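Local coordinates for protein activating signal cointegrator 1 complex subunit 2 (Homo sapiens, PDB 6YXQ) that recruits ASCC3 and ALKBH3 to DNA damage by binding K63-linked polyubiquitin chains, and binds ASCC3 through the N-terminal helical part given here, at residues B[16-19]-B[24-27]; B[145-150]-B[188-193]; B[248-253]-B[310-315]; B[371-376]-B[405-410]; B[379-384]-B[394-399]. One frame throughout, in Å; residues are numbered along the deposited sequence.

From the N terminus, contact 1 closes a tight beta hairpin, set on the surface about 45 Å from the centre of the chain. Contact 2 follows, its centre about 30 Å from that of contact 1, and closes a mostly helical loop between helices 147-156 and 177-190. Contact 3, on the opposite side of the chain's centre from both, brings helix 243-266 against helix 306-340, beside the bound ASCC3 chain. Contacts 1, 2 and 3 close one after another before the pair 4 and 5 opens, and nothing crosses. Contact 5 is nested inside the loop closed by contact 4. Both use helix 394-408, which contact 5 ties to helix 377-387 and contact 4 to helix 365-374.

Contact 1: B[16-19]-B[24-27]; sequences THKD and KLRT
His17 and Arg26 form the hydrogen-bonded pair at the middle of this contact. Their backbones exchange two bonds, from His17 N to Arg26 O at 3.1 Å and from Arg26 N to His17 O at 3.0 Å. Arg26 O takes a second donor: His17 ND1 also reaches it, and the two donors approach from opposite faces of the carbonyl plane. The ND1 bond is the more bent, with an N-H...O angle of 138° against 168° for the backbone donor. With chi1 at 87°, CG of His17 sits between the backbone N and the carbonyl carbon, which folds the imidazole over its partner strand. There it lies alongside the Arg26 side chain, ring and guanidinium planes nearly perpendicular, with NH1 of Arg26 at the imidazole edge. Asp19, just past the strand, comes against the same Arg26 side chain, its OD1 near CD; OD1 remains 4.4 Å from Arg26 NE, beyond salt-bridge range. Farther out, Asp19 N donates to Lys24 O at 3.1 Å, prolonging the pairing toward the turn. The opposite face carries Lys18 against Leu25, where CG of the lysine meets CD2 of the leucine, and Thr16 against Thr27, whose CG2 methyls are 3.9 Å apart. The strands are antiparallel, with a marked twist. Such pairing across a four-residue connection, with no residue buried, is that of a beta hairpin at the surface of the chain.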
# COMPACT_ATOMS: atom_id res chain seq x y z
N THR B 16 5.85 -31.50 17.30
CA THR B 16 5.90 -32.88 16.86
C THR B 16 4.98 -33.08 15.66
O THR B 16 3.87 -32.56 15.62
CB THR B 16 5.51 -33.83 17.99
OG1 THR B 16 4.09 -34.02 18.02
CG2 THR B 16 5.97 -33.28 19.34
N HIS B 17 5.47 -33.81 14.66
CA HIS B 17 4.70 -34.08 13.46
C HIS B 17 5.08 -35.44 12.91
O HIS B 17 6.20 -35.92 13.11
CB HIS B 17 4.92 -32.99 12.40
CG HIS B 17 6.11 -33.24 11.51
ND1 HIS B 17 7.38 -33.41 12.00
CD2 HIS B 17 6.21 -33.34 10.16
CE1 HIS B 17 8.22 -33.61 11.00
NE2 HIS B 17 7.53 -33.57 9.87
N LYS B 18 4.14 -36.07 12.21
CA LYS B 18 4.40 -37.37 11.61
C LYS B 18 5.29 -37.22 10.37
O LYS B 18 5.13 -36.28 9.59
CB LYS B 18 3.09 -38.06 11.24
CG LYS B 18 2.01 -37.97 12.30
CD LYS B 18 0.92 -39.02 12.12
CE LYS B 18 1.45 -40.43 12.28
NZ LYS B 18 0.35 -41.44 12.15
N ASP B 19 6.22 -38.16 10.20
CA ASP B 19 7.16 -38.20 9.09
C ASP B 19 6.54 -39.02 7.96
O ASP B 19 5.45 -39.57 8.15
CB ASP B 19 8.49 -38.80 9.58
CG ASP B 19 9.70 -38.05 9.05
OD1 ASP B 19 9.55 -36.85 8.72
OD2 ASP B 19 10.79 -38.65 8.95
N LYS B 24 4.85 -42.89 12.62
CA LYS B 24 6.13 -42.52 13.22
C LYS B 24 6.18 -41.01 13.43
O LYS B 24 5.95 -40.22 12.49
CB LYS B 24 7.29 -42.97 12.32
CG LYS B 24 7.73 -44.52 12.42
CD LYS B 24 8.03 -45.06 13.85
CE LYS B 24 9.20 -44.36 14.59
NZ LYS B 24 9.83 -45.07 15.96
N LEU B 25 6.41 -40.60 14.67
CA LEU B 25 6.41 -39.20 15.02
C LEU B 25 7.83 -38.70 15.24
O LEU B 25 8.57 -39.26 16.04
CB LEU B 25 5.58 -38.94 16.28
CG LEU B 25 4.16 -39.46 16.36
CD1 LEU B 25 3.59 -39.26 17.74
CD2 LEU B 25 3.30 -38.75 15.35
N ARG B 26 8.17 -37.59 14.59
CA ARG B 26 9.47 -36.96 14.79
C ARG B 26 9.25 -35.50 15.17
O ARG B 26 8.44 -34.81 14.55
CB ARG B 26 10.34 -37.07 13.53
CG ARG B 26 9.76 -36.38 12.30
CD ARG B 26 10.86 -35.91 11.36
NE ARG B 26 11.77 -34.96 12.00
CZ ARG B 26 11.93 -33.70 11.62
NH1 ARG B 26 11.24 -33.21 10.59
NH2 ARG B 26 12.79 -32.92 12.26
N THR B 27 9.95 -35.04 16.20
CA THR B 27 9.89 -33.62 16.53
C THR B 27 10.65 -32.82 15.48
O THR B 27 11.69 -33.25 14.98
CB THR B 27 10.45 -33.35 17.92
OG1 THR B 27 11.85 -33.66 17.95
CG2 THR B 27 9.71 -34.19 18.96

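Contact 2: B[145-150]-B[188-193]; sequences ISPSAF and FTQQPS
Pro147 and Phe150, three residues apart on the first turn of helix 147-156, both touch Gln190 at the end of helix 177-190. Ser146 precedes them at the N-cap position. Its carbonyl O accepts from Phe150 N, closing that first turn, while its hydroxyl turns to Asp11 and makes no capping bond. Pro147 then offers CB to the amide oxygen of Gln190, with CB and OE1 3.3 Å apart, a van der Waals approach without a hydrogen bond. The other amide atom of Gln190, NE2, is hydrogen-bonded to Asn186 one turn earlier on its own helix, which orients the amide. Phe150 meets the aliphatic part of the same side chain: CD2 of Phe150 lies 3.6 Å from CB of Gln190, which comes in at the ring edge, near its plane. The ring gets there because its CG is anti to the backbone N (chi1 161°), and it crosses the glutamine chain at about a right angle. Gln190 bends at chi2 (-45°), carrying its amide round toward the proline. Phe150 also packs on Trp82 and on the ring of His137, so the start of helix 147-156 touches both helix 177-190, through Gln190, and helix 78-87, through Trp82.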
# COMPACT_ATOMS: atom_id res chain seq x y z
N ILE B 145 9.59 -13.60 18.16
CA ILE B 145 10.66 -14.17 17.35
C ILE B 145 11.98 -13.54 17.77
O ILE B 145 12.04 -12.35 18.09
CB ILE B 145 10.41 -13.95 15.84
CG1 ILE B 145 9.03 -14.49 15.45
CG2 ILE B 145 11.50 -14.61 15.02
CD1 ILE B 145 8.71 -14.36 13.97
N SER B 146 13.04 -14.36 17.76
CA SER B 146 14.37 -13.87 18.10
C SER B 146 14.77 -12.74 17.16
O SER B 146 14.66 -12.88 15.94
CB SER B 146 15.41 -14.98 18.00
OG SER B 146 14.90 -16.22 18.46
N PRO B 147 15.27 -11.62 17.69
CA PRO B 147 15.62 -10.48 16.82
C PRO B 147 16.52 -10.84 15.64
O PRO B 147 16.22 -10.46 14.50
CB PRO B 147 16.29 -9.51 17.80
CG PRO B 147 15.68 -9.83 19.13
CD PRO B 147 15.43 -11.30 19.12
N SER B 148 17.62 -11.57 15.88
CA SER B 148 18.56 -11.91 14.81
C SER B 148 17.93 -12.81 13.76
O SER B 148 18.14 -12.62 12.56
CB SER B 148 19.84 -12.55 15.39
OG SER B 148 19.59 -13.35 16.54
N ALA B 149 17.17 -13.80 14.20
CA ALA B 149 16.46 -14.67 13.28
C ALA B 149 15.34 -13.92 12.55
O ALA B 149 15.06 -14.20 11.36
CB ALA B 149 15.89 -15.87 14.04
N PHE B 150 14.71 -12.98 13.23
CA PHE B 150 13.58 -12.25 12.65
C PHE B 150 14.02 -11.43 11.44
O PHE B 150 13.40 -11.50 10.38
CB PHE B 150 12.94 -11.38 13.74
CG PHE B 150 12.07 -10.27 13.21
CD1 PHE B 150 10.83 -10.55 12.64
CD2 PHE B 150 12.48 -8.95 13.31
CE1 PHE B 150 10.03 -9.52 12.17
CE2 PHE B 150 11.69 -7.93 12.84
CZ PHE B 150 10.46 -8.20 12.27
N PHE B 188 14.50 -1.78 10.24
CA PHE B 188 15.88 -1.32 10.06
C PHE B 188 16.76 -1.66 11.26
O PHE B 188 17.96 -1.91 11.11
CB PHE B 188 15.91 0.18 9.79
CG PHE B 188 15.74 0.54 8.34
CD1 PHE B 188 14.48 0.80 7.82
CD2 PHE B 188 16.83 0.63 7.50
CE1 PHE B 188 14.32 1.14 6.50
CE2 PHE B 188 16.68 0.96 6.18
CZ PHE B 188 15.41 1.22 5.67
N THR B 189 16.18 -1.65 12.47
CA THR B 189 16.95 -2.00 13.66
C THR B 189 17.28 -3.49 13.66
O THR B 189 18.43 -3.88 13.90
CB THR B 189 16.16 -1.63 14.91
OG1 THR B 189 15.76 -0.26 14.84
CG2 THR B 189 17.02 -1.83 16.15
N GLN B 190 16.28 -4.34 13.39
CA GLN B 190 16.48 -5.77 13.49
C GLN B 190 17.30 -6.31 12.32
O GLN B 190 18.04 -7.29 12.49
CB GLN B 190 15.14 -6.50 13.57
CG GLN B 190 14.21 -6.05 14.71
CD GLN B 190 14.91 -5.87 16.06
OE1 GLN B 190 15.90 -6.53 16.38
NE2 GLN B 190 14.37 -4.97 16.87
N GLN B 191 17.22 -5.69 11.15
CA GLN B 191 18.02 -6.08 10.00
C GLN B 191 18.61 -4.82 9.38
O GLN B 191 17.96 -4.13 8.59
CB GLN B 191 17.20 -6.87 8.98
CG GLN B 191 17.88 -7.09 7.64
CD GLN B 191 19.24 -7.75 7.78
OE1 GLN B 191 20.22 -7.11 8.16
NE2 GLN B 191 19.30 -9.04 7.48
N PRO B 192 19.85 -4.47 9.74
CA PRO B 192 20.43 -3.21 9.25
C PRO B 192 20.91 -3.27 7.81
O PRO B 192 21.32 -2.23 7.28
CB PRO B 192 21.60 -2.96 10.21
CG PRO B 192 21.38 -3.91 11.37
CD PRO B 192 20.69 -5.08 10.78
N SER B 193 20.87 -4.44 7.16
CA SER B 193 21.35 -4.51 5.79
C SER B 193 20.43 -3.78 4.82
O SER B 193 20.81 -3.61 3.65
CB SER B 193 21.53 -5.97 5.36
OG SER B 193 22.69 -6.53 5.98

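Contact 3: B[248-253]-B[310-315]; sequences DIVLYL and GDLWQR
Val250 and Leu251 of helix 243-266 pack on Leu312 and Arg315 of helix 306-340, in a buried interface between two long helices of this alpha-helical domain. The backbones come nearest at Val250 and Leu312, whose CA atoms are 6.7 Å apart. Val250 points its side chain at the other helix and presents CG2, which meets CG of Leu312 at 3.5 Å; the two side chains cross at about a right angle. Leu312 also rests on Leu246 and Lys247, a turn earlier on the first helix, and on Ile298 of helix 279-300. The second pair is of mixed character. Arg315 is extended from CG to NE, and one face of its guanidinium carries CD2 of Leu251, 3.3 Å above the plane and displaced toward the rim. Its N-H groups make the polar bonds. NE pairs with Asp311 one turn back in a salt bridge, while NH1 donates to the carbonyl O of Phe106, which probably balances the buried charge and restrains the guanidinium's rotation, leaving a flat face for the leucine. Arg315 also packs on Leu180 of the ASCC3 chain, which puts this contact next to the subunit interface. Arg315 NE lies 3.0 Å from Asp311 OD1 and 3.1 Å from OD2; the hydrogen bond goes to OD2, on its syn side, with an N-H...O angle of 167° and OD2 at the guanidinium edge.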
# COMPACT_ATOMS: atom_id res chain seq x y z
N ASP B 248 3.55 12.79 -18.80
CA ASP B 248 4.18 11.64 -18.17
C ASP B 248 5.42 12.06 -17.40
O ASP B 248 5.68 11.56 -16.30
CB ASP B 248 4.54 10.59 -19.22
CG ASP B 248 3.41 9.60 -19.45
OD1 ASP B 248 2.34 9.75 -18.82
OD2 ASP B 248 3.60 8.67 -20.26
N ILE B 249 6.21 12.99 -17.96
CA ILE B 249 7.42 13.43 -17.27
C ILE B 249 7.07 14.04 -15.92
O ILE B 249 7.66 13.68 -14.89
CB ILE B 249 8.20 14.43 -18.14
CG1 ILE B 249 8.73 13.73 -19.39
CG2 ILE B 249 9.32 15.02 -17.33
CD1 ILE B 249 9.75 12.65 -19.10
N VAL B 250 6.11 14.97 -15.89
CA VAL B 250 5.83 15.62 -14.61
C VAL B 250 5.06 14.68 -13.68
O VAL B 250 5.18 14.80 -12.46
CB VAL B 250 5.10 16.96 -14.80
CG1 VAL B 250 5.75 17.78 -15.90
CG2 VAL B 250 3.64 16.74 -15.07
N LEU B 251 4.30 13.72 -14.21
CA LEU B 251 3.67 12.72 -13.35
C LEU B 251 4.72 11.84 -12.68
O LEU B 251 4.64 11.57 -11.47
CB LEU B 251 2.70 11.86 -14.16
CG LEU B 251 1.33 12.44 -14.54
CD1 LEU B 251 0.62 11.51 -15.49
CD2 LEU B 251 0.49 12.70 -13.30
N TYR B 252 5.70 11.38 -13.45
CA TYR B 252 6.82 10.62 -12.92
C TYR B 252 7.58 11.43 -11.87
O TYR B 252 7.91 10.92 -10.79
CB TYR B 252 7.74 10.22 -14.07
CG TYR B 252 8.81 9.21 -13.75
CD1 TYR B 252 8.58 8.18 -12.85
CD2 TYR B 252 10.04 9.27 -14.38
CE1 TYR B 252 9.57 7.24 -12.57
CE2 TYR B 252 11.02 8.34 -14.11
CZ TYR B 252 10.78 7.34 -13.20
OH TYR B 252 11.78 6.43 -12.95
N LEU B 253 7.86 12.70 -12.17
CA LEU B 253 8.60 13.54 -11.23
C LEU B 253 7.81 13.73 -9.94
O LEU B 253 8.38 13.64 -8.84
CB LEU B 253 8.91 14.89 -11.87
CG LEU B 253 9.54 15.94 -10.96
CD1 LEU B 253 10.95 15.55 -10.52
CD2 LEU B 253 9.55 17.28 -11.66
N GLY B 310 -3.19 23.07 -16.16
CA GLY B 310 -3.34 23.49 -14.77
C GLY B 310 -3.04 22.37 -13.79
O GLY B 310 -2.42 22.59 -12.74
N ASP B 311 -3.47 21.15 -14.12
CA ASP B 311 -3.10 19.99 -13.30
C ASP B 311 -1.59 19.78 -13.28
O ASP B 311 -1.00 19.52 -12.23
CB ASP B 311 -3.81 18.74 -13.82
CG ASP B 311 -3.26 17.47 -13.21
OD1 ASP B 311 -3.29 17.34 -11.96
OD2 ASP B 311 -2.79 16.61 -13.97
N LEU B 312 -0.95 19.88 -14.45
CA LEU B 312 0.50 19.75 -14.51
C LEU B 312 1.18 20.83 -13.69
O LEU B 312 2.22 20.59 -13.07
CB LEU B 312 0.95 19.81 -15.97
CG LEU B 312 1.14 18.49 -16.72
CD1 LEU B 312 -0.08 17.59 -16.59
CD2 LEU B 312 1.45 18.77 -18.17
N TRP B 313 0.61 22.04 -13.68
CA TRP B 313 1.17 23.12 -12.87
C TRP B 313 1.08 22.79 -11.39
O TRP B 313 2.03 23.01 -10.63
CB TRP B 313 0.45 24.42 -13.18
CG TRP B 313 0.98 25.55 -12.39
CD1 TRP B 313 0.46 26.06 -11.24
CD2 TRP B 313 2.15 26.31 -12.68
NE1 TRP B 313 1.24 27.10 -10.79
CE2 TRP B 313 2.28 27.28 -11.66
CE3 TRP B 313 3.11 26.28 -13.70
CZ2 TRP B 313 3.32 28.20 -11.64
CZ3 TRP B 313 4.14 27.20 -13.68
CH2 TRP B 313 4.24 28.15 -12.65
N GLN B 314 -0.09 22.30 -10.96
CA GLN B 314 -0.25 21.88 -9.57
C GLN B 314 0.79 20.84 -9.19
O GLN B 314 1.45 20.93 -8.15
CB GLN B 314 -1.66 21.33 -9.34
CG GLN B 314 -2.75 22.37 -9.45
CD GLN B 314 -2.72 23.36 -8.30
OE1 GLN B 314 -2.61 22.97 -7.14
NE2 GLN B 314 -2.80 24.64 -8.63
N ARG B 315 0.97 19.83 -10.06
CA ARG B 315 1.93 18.77 -9.78
C ARG B 315 3.36 19.29 -9.75
O ARG B 315 4.16 18.87 -8.91
CB ARG B 315 1.79 17.66 -10.82
CG ARG B 315 0.41 17.03 -10.83
CD ARG B 315 0.29 15.85 -11.78
NE ARG B 315 -1.07 15.32 -11.75
CZ ARG B 315 -1.53 14.50 -10.82
NH1 ARG B 315 -0.72 14.09 -9.85
NH2 ARG B 315 -2.79 14.07 -10.86

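Contact 4: B[371-376]-B[405-410]; sequences YDALFP and SAWEGV
Trp407, close to the C-terminal end of the modelled chain, reaches from helix 394-408 to Asp372 and Ala373 on the last turn of helix 365-374. This is a surface contact between two helices of the C-terminal part of the domain. The backbones stay well apart, 9.2 Å between the CA atoms of Asp372 and Trp407, so the indole bridges the gap. It buries the most surface of the three and divides its work between its two rings. The pyrrole side offers its N-H: NE1 of Trp407 donates to OD2 of Asp372. The benzene side leans on Ala373, whose CB lies 3.6 Å from CZ2 of Trp407 and nearly as close to CH2. Around the indole, CA of Ala373 and CB of Asp372 lie at the edge, in its plane, whereas the carboxylate oxygen and the alanine methyl come in obliquely. The carboxylate itself stands almost upright to the indole, with 82° between the planes. Asp372 places its carboxylate with CG anti to the backbone N (chi1 -175°), and its other oxygen, OD1, accepts from the backbone N of Val377, just beyond this segment. That bond ties the aspartate to the first residue of helix 377-387 and should limit how the carboxylate can turn, while Arg369, one turn earlier, also touches the indole. The tryptophan bond is moderately bent: NE1 meets OD2 on its anti side at 3.1 Å, with an N-H...O angle of 137°.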
# COMPACT_ATOMS: atom_id res chain seq x y z
N TYR B 371 14.23 28.03 -2.19
CA TYR B 371 14.56 27.32 -0.96
C TYR B 371 14.63 28.27 0.23
O TYR B 371 14.17 27.94 1.32
CB TYR B 371 15.88 26.58 -1.10
CG TYR B 371 16.35 25.99 0.21
CD1 TYR B 371 15.78 24.82 0.70
CD2 TYR B 371 17.34 26.60 0.96
CE1 TYR B 371 16.18 24.28 1.90
CE2 TYR B 371 17.74 26.06 2.17
CZ TYR B 371 17.16 24.90 2.63
OH TYR B 371 17.55 24.35 3.83
N ASP B 372 15.25 29.44 0.05
CA ASP B 372 15.29 30.43 1.12
C ASP B 372 13.89 30.93 1.45
O ASP B 372 13.58 31.18 2.62
CB ASP B 372 16.19 31.59 0.71
CG ASP B 372 16.37 32.59 1.83
OD1 ASP B 372 16.95 32.22 2.87
OD2 ASP B 372 15.94 33.75 1.66
N ALA B 373 13.04 31.10 0.43
CA ALA B 373 11.67 31.51 0.69
C ALA B 373 10.96 30.52 1.60
O ALA B 373 10.18 30.91 2.48
CB ALA B 373 10.91 31.68 -0.62
N LEU B 374 11.23 29.22 1.42
CA LEU B 374 10.52 28.22 2.22
C LEU B 374 11.20 27.91 3.56
O LEU B 374 10.55 27.96 4.61
CB LEU B 374 10.34 26.93 1.42
CG LEU B 374 9.30 25.96 1.98
CD1 LEU B 374 7.90 26.56 1.91
CD2 LEU B 374 9.35 24.65 1.23
N PHE B 375 12.49 27.58 3.56
CA PHE B 375 13.29 27.37 4.77
C PHE B 375 14.39 28.42 4.78
O PHE B 375 15.47 28.20 4.22
CB PHE B 375 13.92 25.98 4.81
CG PHE B 375 12.95 24.85 4.62
CD1 PHE B 375 12.35 24.25 5.72
CD2 PHE B 375 12.67 24.36 3.36
CE1 PHE B 375 11.48 23.19 5.55
CE2 PHE B 375 11.80 23.30 3.19
CZ PHE B 375 11.20 22.72 4.29
N PRO B 376 14.17 29.58 5.41
CA PRO B 376 15.16 30.66 5.35
C PRO B 376 16.54 30.21 5.81
O PRO B 376 16.68 29.51 6.82
CB PRO B 376 14.57 31.74 6.28
CG PRO B 376 13.49 31.07 7.05
CD PRO B 376 12.96 29.97 6.16
N SER B 405 21.65 38.00 -3.56
CA SER B 405 21.69 38.23 -4.99
C SER B 405 20.73 37.31 -5.73
O SER B 405 20.14 37.71 -6.74
CB SER B 405 23.11 38.07 -5.52
OG SER B 405 23.28 36.80 -6.11
N ALA B 406 20.50 36.11 -5.19
CA ALA B 406 19.52 35.20 -5.79
C ALA B 406 18.15 35.85 -5.86
O ALA B 406 17.44 35.73 -6.87
CB ALA B 406 19.46 33.90 -5.00
N TRP B 407 17.75 36.55 -4.80
CA TRP B 407 16.50 37.29 -4.85
C TRP B 407 16.63 38.48 -5.79
O TRP B 407 15.73 38.73 -6.61
CB TRP B 407 16.11 37.73 -3.45
CG TRP B 407 15.58 36.62 -2.58
CD1 TRP B 407 16.31 35.73 -1.85
CD2 TRP B 407 14.21 36.30 -2.34
NE1 TRP B 407 15.48 34.86 -1.18
CE2 TRP B 407 14.18 35.20 -1.46
CE3 TRP B 407 13.00 36.84 -2.79
CZ2 TRP B 407 12.99 34.63 -1.03
CZ3 TRP B 407 11.82 36.27 -2.35
CH2 TRP B 407 11.82 35.18 -1.48
N GLU B 408 17.75 39.20 -5.72
CA GLU B 408 17.87 40.46 -6.43
C GLU B 408 17.84 40.28 -7.94
O GLU B 408 17.56 41.24 -8.67
CB GLU B 408 19.15 41.19 -6.01
CG GLU B 408 19.08 41.79 -4.61
CD GLU B 408 20.15 42.83 -4.36
OE1 GLU B 408 19.81 43.93 -3.86
OE2 GLU B 408 21.33 42.56 -4.67
N GLY B 409 18.09 39.07 -8.43
CA GLY B 409 18.01 38.82 -9.86
C GLY B 409 16.60 38.96 -10.41
O GLY B 409 16.42 39.38 -11.55
N VAL B 410 15.59 38.63 -9.60
CA VAL B 410 14.20 38.63 -10.05
C VAL B 410 13.50 39.84 -9.44
O VAL B 410 13.92 40.37 -8.41
CB VAL B 410 13.49 37.31 -9.69
CG1 VAL B 410 13.25 37.21 -8.19
CG2 VAL B 410 12.18 37.14 -10.46

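Contact 5: B[379-384]-B[394-399]; sequences EDISLL and TRTAYI
Ile381 and Thr396 bring the backbones of two antiparallel helices nearest each other, with 7.4 Å between their CA atoms. The helices, 377-387 and 394-408, follow each other in the chain across a short connection and form a helical hairpin, whose inner face is buried here. Ile381 has the largest share of the contact and uses both of its branches. Its CG2 methyl, anti to the backbone N, meets Thr396 tip to tip, 3.7 Å from OG1 and 3.8 Å from CG2 of the threonine. No hydrogen bond crosses between the segments, so the approach to OG1 is van der Waals packing. The longer branch of Ile381, extended at chi2 (-169°), runs past CB of Thr396 to Ile399, one turn farther along the second helix. Thr396 is also backed by Leu355 of helix 348-359 and by Gln385 of the first helix, and Ile399 touches Val377 there as well. A turn along from Ile381, Leu384 touches Ile339 of helix 306-340 and Phe354 of helix 348-359, joining the hairpin to those two helices. At the far end of the isoleucine branch, CD1 of Ile381 stops 4.0 Å from CG2 of Ile399.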
# COMPACT_ATOMS: atom_id res chain seq x y z
N GLU B 379 18.14 31.81 9.23
CA GLU B 379 17.69 31.23 10.49
C GLU B 379 18.48 29.98 10.85
O GLU B 379 18.70 29.70 12.03
CB GLU B 379 16.19 30.95 10.42
CG GLU B 379 15.71 29.69 11.10
CD GLU B 379 14.22 29.50 10.93
OE1 GLU B 379 13.57 30.39 10.35
OE2 GLU B 379 13.70 28.45 11.38
N ASP B 380 18.94 29.22 9.85
CA ASP B 380 19.75 28.04 10.14
C ASP B 380 21.22 28.40 10.34
O ASP B 380 21.93 27.70 11.06
CB ASP B 380 19.60 27.01 9.02
CG ASP B 380 18.22 26.36 9.02
OD1 ASP B 380 17.65 26.17 10.11
OD2 ASP B 380 17.71 26.04 7.92
N ILE B 381 21.69 29.49 9.72
CA ILE B 381 23.06 29.94 9.96
C ILE B 381 23.22 30.43 11.39
O ILE B 381 24.24 30.18 12.04
CB ILE B 381 23.45 31.02 8.94
CG1 ILE B 381 23.68 30.41 7.56
CG2 ILE B 381 24.70 31.77 9.39
CD1 ILE B 381 24.33 31.39 6.58
N SER B 382 22.21 31.14 11.90
CA SER B 382 22.29 31.60 13.28
C SER B 382 22.33 30.43 14.27
O SER B 382 22.88 30.57 15.36
CB SER B 382 21.13 32.53 13.61
OG SER B 382 19.92 32.01 13.11
N LEU B 383 21.76 29.28 13.91
CA LEU B 383 21.88 28.10 14.77
C LEU B 383 23.34 27.70 14.94
O LEU B 383 23.82 27.48 16.06
CB LEU B 383 21.08 26.94 14.20
CG LEU B 383 19.57 27.10 14.13
CD1 LEU B 383 18.94 25.84 13.56
CD2 LEU B 383 19.04 27.39 15.51
N LEU B 384 24.07 27.59 13.83
CA LEU B 384 25.49 27.30 13.90
C LEU B 384 26.23 28.38 14.68
O LEU B 384 27.11 28.08 15.49
CB LEU B 384 26.08 27.17 12.50
CG LEU B 384 25.18 26.52 11.45
CD1 LEU B 384 25.72 26.82 10.08
CD2 LEU B 384 25.09 25.02 11.66
N THR B 394 32.93 35.91 8.65
CA THR B 394 33.72 35.43 7.52
C THR B 394 33.19 34.12 6.98
O THR B 394 33.04 33.93 5.76
CB THR B 394 35.17 35.26 7.96
OG1 THR B 394 35.64 36.49 8.52
CG2 THR B 394 36.06 34.84 6.80
N ARG B 395 32.90 33.19 7.89
CA ARG B 395 32.60 31.82 7.51
C ARG B 395 31.25 31.67 6.82
O ARG B 395 31.06 30.68 6.11
CB ARG B 395 32.66 30.93 8.75
CG ARG B 395 33.93 31.12 9.57
CD ARG B 395 35.16 30.66 8.80
NE ARG B 395 34.93 29.42 8.07
CZ ARG B 395 34.87 28.22 8.63
NH1 ARG B 395 35.01 28.09 9.94
NH2 ARG B 395 34.66 27.15 7.88
N THR B 396 30.32 32.61 7.01
CA THR B 396 29.00 32.47 6.40
C THR B 396 28.59 33.62 5.49
O THR B 396 27.65 33.44 4.70
CB THR B 396 27.91 32.29 7.48
OG1 THR B 396 27.69 33.52 8.17
CG2 THR B 396 28.32 31.20 8.48
N ALA B 397 29.28 34.76 5.54
CA ALA B 397 28.84 35.97 4.84
C ALA B 397 28.51 35.68 3.37
O ALA B 397 27.42 36.01 2.90
CB ALA B 397 29.91 37.05 4.95
N TYR B 398 29.45 35.06 2.66
CA TYR B 398 29.25 34.81 1.23
C TYR B 398 27.94 34.07 0.97
O TYR B 398 27.19 34.45 0.06
CB TYR B 398 30.44 34.04 0.64
CG TYR B 398 30.61 32.62 1.13
CD1 TYR B 398 31.11 32.35 2.40
CD2 TYR B 398 30.32 31.54 0.31
CE1 TYR B 398 31.28 31.06 2.85
CE2 TYR B 398 30.49 30.24 0.75
CZ TYR B 398 30.97 30.00 2.02
OH TYR B 398 31.15 28.71 2.46
N ILE B 399 27.62 33.07 1.79
CA ILE B 399 26.38 32.32 1.61
C ILE B 399 25.19 33.27 1.62
O ILE B 399 24.34 33.24 0.72
CB ILE B 399 26.24 31.23 2.69
CG1 ILE B 399 27.29 30.13 2.48
CG2 ILE B 399 24.85 30.64 2.66
CD1 ILE B 399 27.55 29.27 3.69